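Local coordinates for protein ATP:cob(I)alamin adenosyltransferase, putative (Burkholderia thailandensis, PDB 2ZHZ) that probably transfers the adenosyl group of ATP to the cobalt of reduced cobalamin, forming adenosylcobalamin, and binds ATP with magnesium as a homotrimer, at residues L89-L92 with D93-A97; R149-V152 with N153-D157. All coordinates share one frame; numbering follows the deposited sequence.

How the interactions relate
Both contacts are local, each knitting successive turns of one helix, and their centres lie about 10 Å apart in the helix bundle of the adenosyltransferase. Interaction 1 comes first along the chain, on helix 86-101; interaction 2 follows on helix 147-169, nearer the centre of the chain. The two helices pack against each other: Leu-89, Leu-92 and Leu-96 of helix 86-101 pack against helix 147-169, and a salt bridge of 2.9 Å joins Asp-93 OD1 to Arg-154 NE. Both contacts also touch the second subunit. Interaction 2 carries Asn-153 of the ATP and magnesium site, so helix 86-101 packs against the helix that lines an ATP site shared between two subunits.

Interaction 1 of 2, residues L89-L92 with D93-A97; sequences LARL and DGWLA
Arg-91 lays its aliphatic chain over one face of the Trp-95 indole, one helical turn further on. Its CG stands 3.6 Å from the centroid of the six-membered ring and 10° off the ring normal, a CH-pi contact. CG anti to the backbone N (chi1 -173°) sends the chain over the indole, and a bend at chi3 keeps NE close, 3.4 Å from Trp-95 CH2. The guanidinium lies nearly parallel to the ring, at 19°. Leu-92 meets the same indole differently, its CD2 lying at the ring edge, 3.8 Å from Trp-95 CE3. Beneath runs the regular i to i+4 bonding of an alpha helix, part of the bundle of the cobalamin adenosyltransferase family: Trp-95 N donates to Arg-91 O at 3.0 Å, and Leu-96 N to Leu-92 O at 2.9 Å. Farther out, Asp-68 takes Arg-91 NH2 in a salt bridge. Trp-95, broad and largely apolar, packs on Ala-61, Ala-64 and Ile-65 of helix 56-77, where small alanines suit a large ring. Leu-89, Leu-92 and Leu-96 instead touch helix 147-169, where Arg-154 pairs with the Asp-93 carboxylate, and Ile-8 of the second subunit packs on Leu-89, Ala-90 and Asp-93.

Interaction 2 of 2, residues R149-V152 with N153-D157; sequences RRYV and NRLSD. With ATP (adenosine-5'-triphosphate), chain H.
Arg-149 to Val-152 bond to Asn-153 to Ser-156 in unbroken i to i+4 order, from Asn-153 N to Arg-149 O at 3.1 Å through Ser-156 N to Val-152 O at 3.2 Å. These are successive turns of helix 147-169 in the adenosyltransferase bundle, with ATP bound beside it. Arg-150 O accepts twice, from opposite faces of its carbonyl plane: Arg-154 N is the ordinary helical donor, whereas Arg-154 NH1, at 2.9 Å, stands above the plane at a C=O...N angle of 117°. The side-chain bond lies near the plane of the Arg-154 guanidinium, whose chain is extended from CG to NE and folds back at chi4 (62°). The guanidinium planes of Arg-150 and Arg-154 are perpendicular, with their NH2 atoms 3.5 Å apart. The acids and carbonyl around them probably balance the two charges: Arg-154 pairs with Asp-93 and with Asp-14 of the second subunit, while Arg-150 bonds Ser-6 and Ile-8 O of that subunit. Long, multidentate arginines thus suit a buried subunit boundary. Tyr-151 brings CE2 to 4.0 Å from Leu-155 CD2, and its hydroxyl is hydrogen-bonded to Asp-68 of helix 56-77. Asn-153, short and polar, belongs to the ATP pocket and the magnesium site. On the helix flank a water donates to Val-152 O at 2.8 Å and accepts from Ser-156 OG at 3.0 Å.

Interaction 1 of 2, residues L89-L92 with D93-A97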
ATOM      1  N   LEU B  89      -2.770 -24.236  -0.844  1.00 20.63           N
ATOM      2  CA  LEU B  89      -1.447 -24.159  -1.442  1.00 21.65           C
ATOM      3  C   LEU B  89      -1.396 -24.900  -2.776  1.00 23.83           C
ATOM      4  O   LEU B  89      -0.718 -24.469  -3.713  1.00 21.88           O
ATOM      5  CB  LEU B  89      -0.404 -24.750  -0.489  1.00 21.88           C
ATOM      6  CG  LEU B  89      -0.324 -24.118   0.902  1.00 25.28           C
ATOM      7  CD1 LEU B  89       0.737 -24.838   1.719  1.00 24.00           C
ATOM      8  CD2 LEU B  89       0.007 -22.634   0.780  1.00 22.93           C
ATOM      9  N   ALA B  90      -2.109 -26.020  -2.858  1.00 22.64           N
ATOM     10  CA  ALA B  90      -2.132 -26.811  -4.081  1.00 23.00           C
ATOM     11  C   ALA B  90      -2.793 -26.025  -5.201  1.00 22.81           C
ATOM     12  O   ALA B  90      -2.337 -26.062  -6.346  1.00 22.79           O
ATOM     13  CB  ALA B  90      -2.883 -28.122  -3.849  1.00 23.35           C
ATOM     14  N   ARG B  91      -3.862 -25.308  -4.870  1.00 21.83           N
ATOM     15  CA  ARG B  91      -4.562 -24.530  -5.877  1.00 23.00           C
ATOM     16  C   ARG B  91      -3.685 -23.411  -6.435  1.00 23.02           C
ATOM     17  O   ARG B  91      -3.716 -23.134  -7.635  1.00 20.83           O
ATOM     18  CB  ARG B  91      -5.859 -23.953  -5.314  1.00 23.06           C
ATOM     19  CG  ARG B  91      -6.696 -23.285  -6.380  1.00 23.09           C
ATOM     20  CD  ARG B  91      -8.132 -23.110  -5.946  1.00 29.46           C
ATOM     21  NE  ARG B  91      -8.265 -22.224  -4.798  1.00 30.25           N
ATOM     22  CZ  ARG B  91      -9.426 -21.738  -4.377  1.00 33.92           C
ATOM     23  NH1 ARG B  91     -10.544 -22.060  -5.017  1.00 31.31           N
ATOM     24  NH2 ARG B  91      -9.471 -20.923  -3.329  1.00 33.00           N
ATOM     25  N   LEU B  92      -2.909 -22.766  -5.568  1.00 22.63           N
ATOM     26  CA  LEU B  92      -2.018 -21.702  -6.019  1.00 21.31           C
ATOM     27  C   LEU B  92      -0.947 -22.313  -6.916  1.00 20.99           C
ATOM     28  O   LEU B  92      -0.639 -21.776  -7.980  1.00 20.74           O
ATOM     29  CB  LEU B  92      -1.349 -21.004  -4.833  1.00 20.88           C
ATOM     30  CG  LEU B  92      -2.199 -20.154  -3.887  1.00 21.88           C
ATOM     31  CD1 LEU B  92      -1.274 -19.468  -2.899  1.00 20.80           C
ATOM     32  CD2 LEU B  92      -3.002 -19.114  -4.660  1.00 21.86           C
ATOM     33  N   ASP B  93      -0.381 -23.437  -6.484  1.00 21.51           N
ATOM     34  CA  ASP B  93       0.647 -24.117  -7.267  1.00 23.68           C
ATOM     35  C   ASP B  93       0.089 -24.525  -8.625  1.00 25.19           C
ATOM     36  O   ASP B  93       0.808 -24.539  -9.622  1.00 24.17           O
ATOM     37  CB  ASP B  93       1.158 -25.366  -6.541  1.00 25.59           C
ATOM     38  CG  ASP B  93       2.071 -25.039  -5.378  1.00 27.78           C
ATOM     39  OD1 ASP B  93       2.533 -23.885  -5.288  1.00 27.32           O
ATOM     40  OD2 ASP B  93       2.337 -25.947  -4.562  1.00 29.81           O
ATOM     41  N   GLY B  94      -1.196 -24.864  -8.650  1.00 27.24           N
ATOM     42  CA  GLY B  94      -1.837 -25.268  -9.888  1.00 25.50           C
ATOM     43  C   GLY B  94      -1.993 -24.099 -10.839  1.00 25.14           C
ATOM     44  O   GLY B  94      -1.720 -24.222 -12.033  1.00 22.64           O
ATOM     45  N   TRP B  95      -2.443 -22.962 -10.317  1.00 22.31           N
ATOM     46  CA  TRP B  95      -2.604 -21.778 -11.145  1.00 22.55           C
ATOM     47  C   TRP B  95      -1.244 -21.350 -11.679  1.00 21.58           C
ATOM     48  O   TRP B  95      -1.127 -20.898 -12.816  1.00 21.86           O
ATOM     49  CB  TRP B  95      -3.240 -20.636 -10.345  1.00 24.18           C
ATOM     50  CG  TRP B  95      -4.718 -20.788 -10.146  1.00 27.23           C
ATOM     51  CD1 TRP B  95      -5.624 -21.256 -11.056  1.00 29.74           C
ATOM     52  CD2 TRP B  95      -5.475 -20.400  -8.992  1.00 27.75           C
ATOM     53  NE1 TRP B  95      -6.895 -21.180 -10.544  1.00 29.88           N
ATOM     54  CE2 TRP B  95      -6.835 -20.658  -9.279  1.00 28.88           C
ATOM     55  CE3 TRP B  95      -5.138 -19.855  -7.747  1.00 26.99           C
ATOM     56  CZ2 TRP B  95      -7.860 -20.391  -8.363  1.00 30.56           C
ATOM     57  CZ3 TRP B  95      -6.157 -19.588  -6.836  1.00 28.17           C
ATOM     58  CH2 TRP B  95      -7.503 -19.857  -7.151  1.00 29.66           C
ATOM     59  N   LEU B  96      -0.213 -21.498 -10.853  1.00 20.68           N
ATOM     60  CA  LEU B  96       1.139 -21.144 -11.265  1.00 20.79           C
ATOM     61  C   LEU B  96       1.558 -21.987 -12.464  1.00 22.86           C
ATOM     62  O   LEU B  96       2.041 -21.458 -13.463  1.00 19.18           O
ATOM     63  CB  LEU B  96       2.127 -21.366 -10.116  1.00 20.95           C
ATOM     64  CG  LEU B  96       2.264 -20.216  -9.116  1.00 21.91           C
ATOM     65  CD1 LEU B  96       3.025 -20.679  -7.888  1.00 19.93           C
ATOM     66  CD2 LEU B  96       2.986 -19.050  -9.787  1.00 19.61           C
ATOM     67  N   ALA B  97       1.374 -23.302 -12.360  1.00 21.38           N
ATOM     68  CA  ALA B  97       1.741 -24.198 -13.452  1.00 22.01           C
ATOM     69  C   ALA B  97       0.884 -23.894 -14.677  1.00 19.95           C
ATOM     70  O   ALA B  97       1.379 -23.860 -15.805  1.00 19.82           O
ATOM     71  CB  ALA B  97       1.557 -25.658 -13.022  1.00 19.59           C
TER

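Interaction 2 of 2, residues R149-V152 with N153-D157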
ATOM      1  N   ARG B 149       2.245 -18.383   5.744  1.00 18.86           N
ATOM      2  CA  ARG B 149       3.530 -17.971   5.194  1.00 22.20           C
ATOM      3  C   ARG B 149       3.737 -18.593   3.807  1.00 22.15           C
ATOM      4  O   ARG B 149       4.118 -17.916   2.841  1.00 18.43           O
ATOM      5  CB  ARG B 149       4.610 -18.452   6.163  1.00 27.08           C
ATOM      6  CG  ARG B 149       6.017 -18.055   5.878  1.00 31.65           C
ATOM      7  CD  ARG B 149       6.907 -18.488   7.039  1.00 31.50           C
ATOM      8  NE  ARG B 149       7.056 -19.941   7.143  1.00 32.52           N
ATOM      9  CZ  ARG B 149       7.001 -20.618   8.288  1.00 33.17           C
ATOM     10  NH1 ARG B 149       6.792 -19.981   9.432  1.00 34.11           N
ATOM     11  NH2 ARG B 149       7.177 -21.932   8.297  1.00 31.84           N
ATOM     12  N   ARG B 150       3.485 -19.892   3.715  1.00 20.50           N
ATOM     13  CA  ARG B 150       3.653 -20.606   2.455  1.00 20.75           C
ATOM     14  C   ARG B 150       2.657 -20.135   1.412  1.00 17.31           C
ATOM     15  O   ARG B 150       2.957 -20.127   0.216  1.00 19.21           O
ATOM     16  CB  ARG B 150       3.492 -22.110   2.677  1.00 20.32           C
ATOM     17  CG  ARG B 150       4.472 -22.687   3.682  1.00 22.67           C
ATOM     18  CD  ARG B 150       4.279 -24.190   3.820  1.00 26.74           C
ATOM     19  NE  ARG B 150       4.760 -24.913   2.644  1.00 28.10           N
ATOM     20  CZ  ARG B 150       4.409 -26.158   2.335  1.00 27.79           C
ATOM     21  NH1 ARG B 150       3.564 -26.823   3.113  1.00 24.08           N
ATOM     22  NH2 ARG B 150       4.909 -26.740   1.255  1.00 27.74           N
ATOM     23  N   TYR B 151       1.472 -19.734   1.866  1.00 15.61           N
ATOM     24  CA  TYR B 151       0.436 -19.268   0.956  1.00 16.96           C
ATOM     25  C   TYR B 151       0.816 -17.948   0.280  1.00 17.55           C
ATOM     26  O   TYR B 151       0.765 -17.839  -0.944  1.00 17.36           O
ATOM     27  CB  TYR B 151      -0.892 -19.093   1.695  1.00 16.93           C
ATOM     28  CG  TYR B 151      -2.021 -18.675   0.784  1.00 18.13           C
ATOM     29  CD1 TYR B 151      -2.866 -19.625   0.203  1.00 18.47           C
ATOM     30  CD2 TYR B 151      -2.217 -17.333   0.461  1.00 19.18           C
ATOM     31  CE1 TYR B 151      -3.876 -19.243  -0.679  1.00 17.62           C
ATOM     32  CE2 TYR B 151      -3.216 -16.943  -0.417  1.00 16.35           C
ATOM     33  CZ  TYR B 151      -4.039 -17.899  -0.988  1.00 18.44           C
ATOM     34  OH  TYR B 151      -4.998 -17.507  -1.887  1.00 16.77           O
ATOM     35  N   VAL B 152       1.190 -16.945   1.070  1.00 16.41           N
ATOM     36  CA  VAL B 152       1.556 -15.659   0.486  1.00 15.89           C
ATOM     37  C   VAL B 152       2.854 -15.751  -0.310  1.00 16.00           C
ATOM     38  O   VAL B 152       3.089 -14.956  -1.222  1.00 15.77           O
ATOM     39  CB  VAL B 152       1.668 -14.548   1.563  1.00 17.96           C
ATOM     40  CG1 VAL B 152       0.284 -14.226   2.109  1.00 18.67           C
ATOM     41  CG2 VAL B 152       2.594 -14.984   2.681  1.00 17.48           C
ATOM     42  N   ASN B 153       3.695 -16.724   0.028  1.00 17.06           N
ATOM     43  CA  ASN B 153       4.950 -16.918  -0.693  1.00 18.77           C
ATOM     44  C   ASN B 153       4.584 -17.257  -2.143  1.00 17.59           C
ATOM     45  O   ASN B 153       5.128 -16.690  -3.094  1.00 15.53           O
ATOM     46  CB  ASN B 153       5.745 -18.075  -0.073  1.00 18.32           C
ATOM     47  CG  ASN B 153       7.172 -18.146  -0.587  1.00 20.42           C
ATOM     48  OD1 ASN B 153       7.835 -19.183  -0.506  1.00 22.45           O
ATOM     49  ND2 ASN B 153       7.654 -17.038  -1.106  1.00 14.25           N
ATOM     50  N   ARG B 154       3.641 -18.179  -2.296  1.00 18.85           N
ATOM     51  CA  ARG B 154       3.186 -18.598  -3.612  1.00 18.34           C
ATOM     52  C   ARG B 154       2.368 -17.521  -4.311  1.00 16.11           C
ATOM     53  O   ARG B 154       2.476 -17.345  -5.520  1.00 17.27           O
ATOM     54  CB  ARG B 154       2.360 -19.882  -3.487  1.00 19.90           C
ATOM     55  CG  ARG B 154       3.204 -21.092  -3.153  1.00 18.13           C
ATOM     56  CD  ARG B 154       2.372 -22.310  -2.763  1.00 21.59           C
ATOM     57  NE  ARG B 154       3.254 -23.450  -2.539  1.00 22.67           N
ATOM     58  CZ  ARG B 154       4.194 -23.491  -1.602  1.00 22.38           C
ATOM     59  NH1 ARG B 154       4.368 -22.460  -0.785  1.00 26.61           N
ATOM     60  NH2 ARG B 154       4.994 -24.543  -1.506  1.00 21.81           N
ATOM     61  N   LEU B 155       1.554 -16.796  -3.551  1.00 16.15           N
ATOM     62  CA  LEU B 155       0.719 -15.759  -4.139  1.00 16.57           C
ATOM     63  C   LEU B 155       1.505 -14.639  -4.828  1.00 15.16           C
ATOM     64  O   LEU B 155       1.099 -14.173  -5.891  1.00 16.43           O
ATOM     65  CB  LEU B 155      -0.221 -15.160  -3.086  1.00 16.00           C
ATOM     66  CG  LEU B 155      -1.188 -14.086  -3.602  1.00 15.92           C
ATOM     67  CD1 LEU B 155      -1.987 -14.624  -4.786  1.00 16.16           C
ATOM     68  CD2 LEU B 155      -2.120 -13.659  -2.480  1.00 15.09           C
ATOM     69  N   SER B 156       2.615 -14.194  -4.244  1.00 16.90           N
ATOM     70  CA  SER B 156       3.374 -13.123  -4.889  1.00 16.04           C
ATOM     71  C   SER B 156       3.930 -13.638  -6.213  1.00 16.71           C
ATOM     72  O   SER B 156       4.015 -12.900  -7.193  1.00 17.04           O
ATOM     73  CB  SER B 156       4.505 -12.602  -3.985  1.00 20.12           C
ATOM     74  OG  SER B 156       5.517 -13.563  -3.765  1.00 20.27           O
ATOM     75  N   ASP B 157       4.294 -14.915  -6.239  1.00 15.64           N
ATOM     76  CA  ASP B 157       4.813 -15.544  -7.452  1.00 18.54           C
ATOM     77  C   ASP B 157       3.688 -15.536  -8.492  1.00 17.17           C
ATOM     78  O   ASP B 157       3.892 -15.126  -9.634  1.00 18.25           O
ATOM     79  CB  ASP B 157       5.249 -16.982  -7.135  1.00 20.51           C
ATOM     80  CG  ASP B 157       5.990 -17.657  -8.287  1.00 24.44           C
ATOM     81  OD1 ASP B 157       6.379 -18.830  -8.110  1.00 23.04           O
ATOM     82  OD2 ASP B 157       6.188 -17.039  -9.357  1.00 22.89           O
TER
HETATM   83  PG  ATP H 202      10.763 -18.821  -3.211  1.00 21.48           P
HETATM   84  O1G ATP H 202      10.276 -19.456  -1.942  1.00 26.45           O
HETATM   85  O2G ATP H 202      11.163 -19.825  -4.253  1.00 24.06           O
HETATM   86  O3G ATP H 202       9.737 -17.874  -3.771  1.00 22.76           O
HETATM   87  PB  ATP H 202      12.186 -16.717  -1.868  1.00 18.59           P
HETATM   88  O1B ATP H 202      10.838 -16.449  -1.263  1.00 18.94           O
HETATM   89  O2B ATP H 202      13.350 -16.927  -0.931  1.00 19.58           O
HETATM   90  O3B ATP H 202      12.105 -17.974  -2.889  1.00 21.31           O
HETATM   91  PA  ATP H 202      11.688 -14.901  -4.098  1.00 21.37           P
HETATM   92  O1A ATP H 202      10.272 -14.753  -3.662  1.00 21.78           O
HETATM   93  O2A ATP H 202      12.007 -15.662  -5.361  1.00 22.86           O
HETATM   94  O3A ATP H 202      12.601 -15.513  -2.880  1.00 20.87           O
HETATM   95  O5' ATP H 202      12.285 -13.413  -4.225  1.00 22.31           O
HETATM   96  C5' ATP H 202      13.517 -13.174  -4.899  1.00 21.68           C
HETATM   97  C4' ATP H 202      14.372 -12.183  -4.118  1.00 24.19           C
HETATM   98  O4' ATP H 202      13.577 -11.186  -3.427  1.00 21.92           O
HETATM   99  C3' ATP H 202      15.258 -12.872  -3.083  1.00 27.09           C
HETATM  100  O3' ATP H 202      16.634 -12.764  -3.465  1.00 39.22           O
HETATM  101  C2' ATP H 202      14.937 -12.195  -1.758  1.00 26.00           C
HETATM  102  O2' ATP H 202      16.124 -11.585  -1.229  1.00 27.18           O
HETATM  103  C1' ATP H 202      13.865 -11.153  -2.027  1.00 22.01           C
HETATM  104  N9  ATP H 202      12.592 -11.436  -1.270  1.00 18.92           N
HETATM  105  C8  ATP H 202      12.043 -12.655  -1.015  1.00 18.38           C
HETATM  106  N7  ATP H 202      10.888 -12.552  -0.318  1.00 17.26           N
HETATM  107  C5  ATP H 202      10.669 -11.243  -0.107  1.00 16.76           C
HETATM  108  C6  ATP H 202       9.619 -10.419   0.567  1.00 15.86           C
HETATM  109  N6  ATP H 202       8.558 -11.007   1.161  1.00 10.66           N
HETATM  110  N1  ATP H 202       9.766  -9.049   0.564  1.00 15.98           N
HETATM  111  C2  ATP H 202      10.835  -8.430  -0.034  1.00 14.68           C
HETATM  112  N3  ATP H 202      11.824  -9.127  -0.668  1.00 14.18           N
HETATM  113  C4  ATP H 202      11.797 -10.505  -0.736  1.00 16.14           C
HETATM  114  O   HOH W   1       5.130 -13.077  -0.812  1.00 16.17           O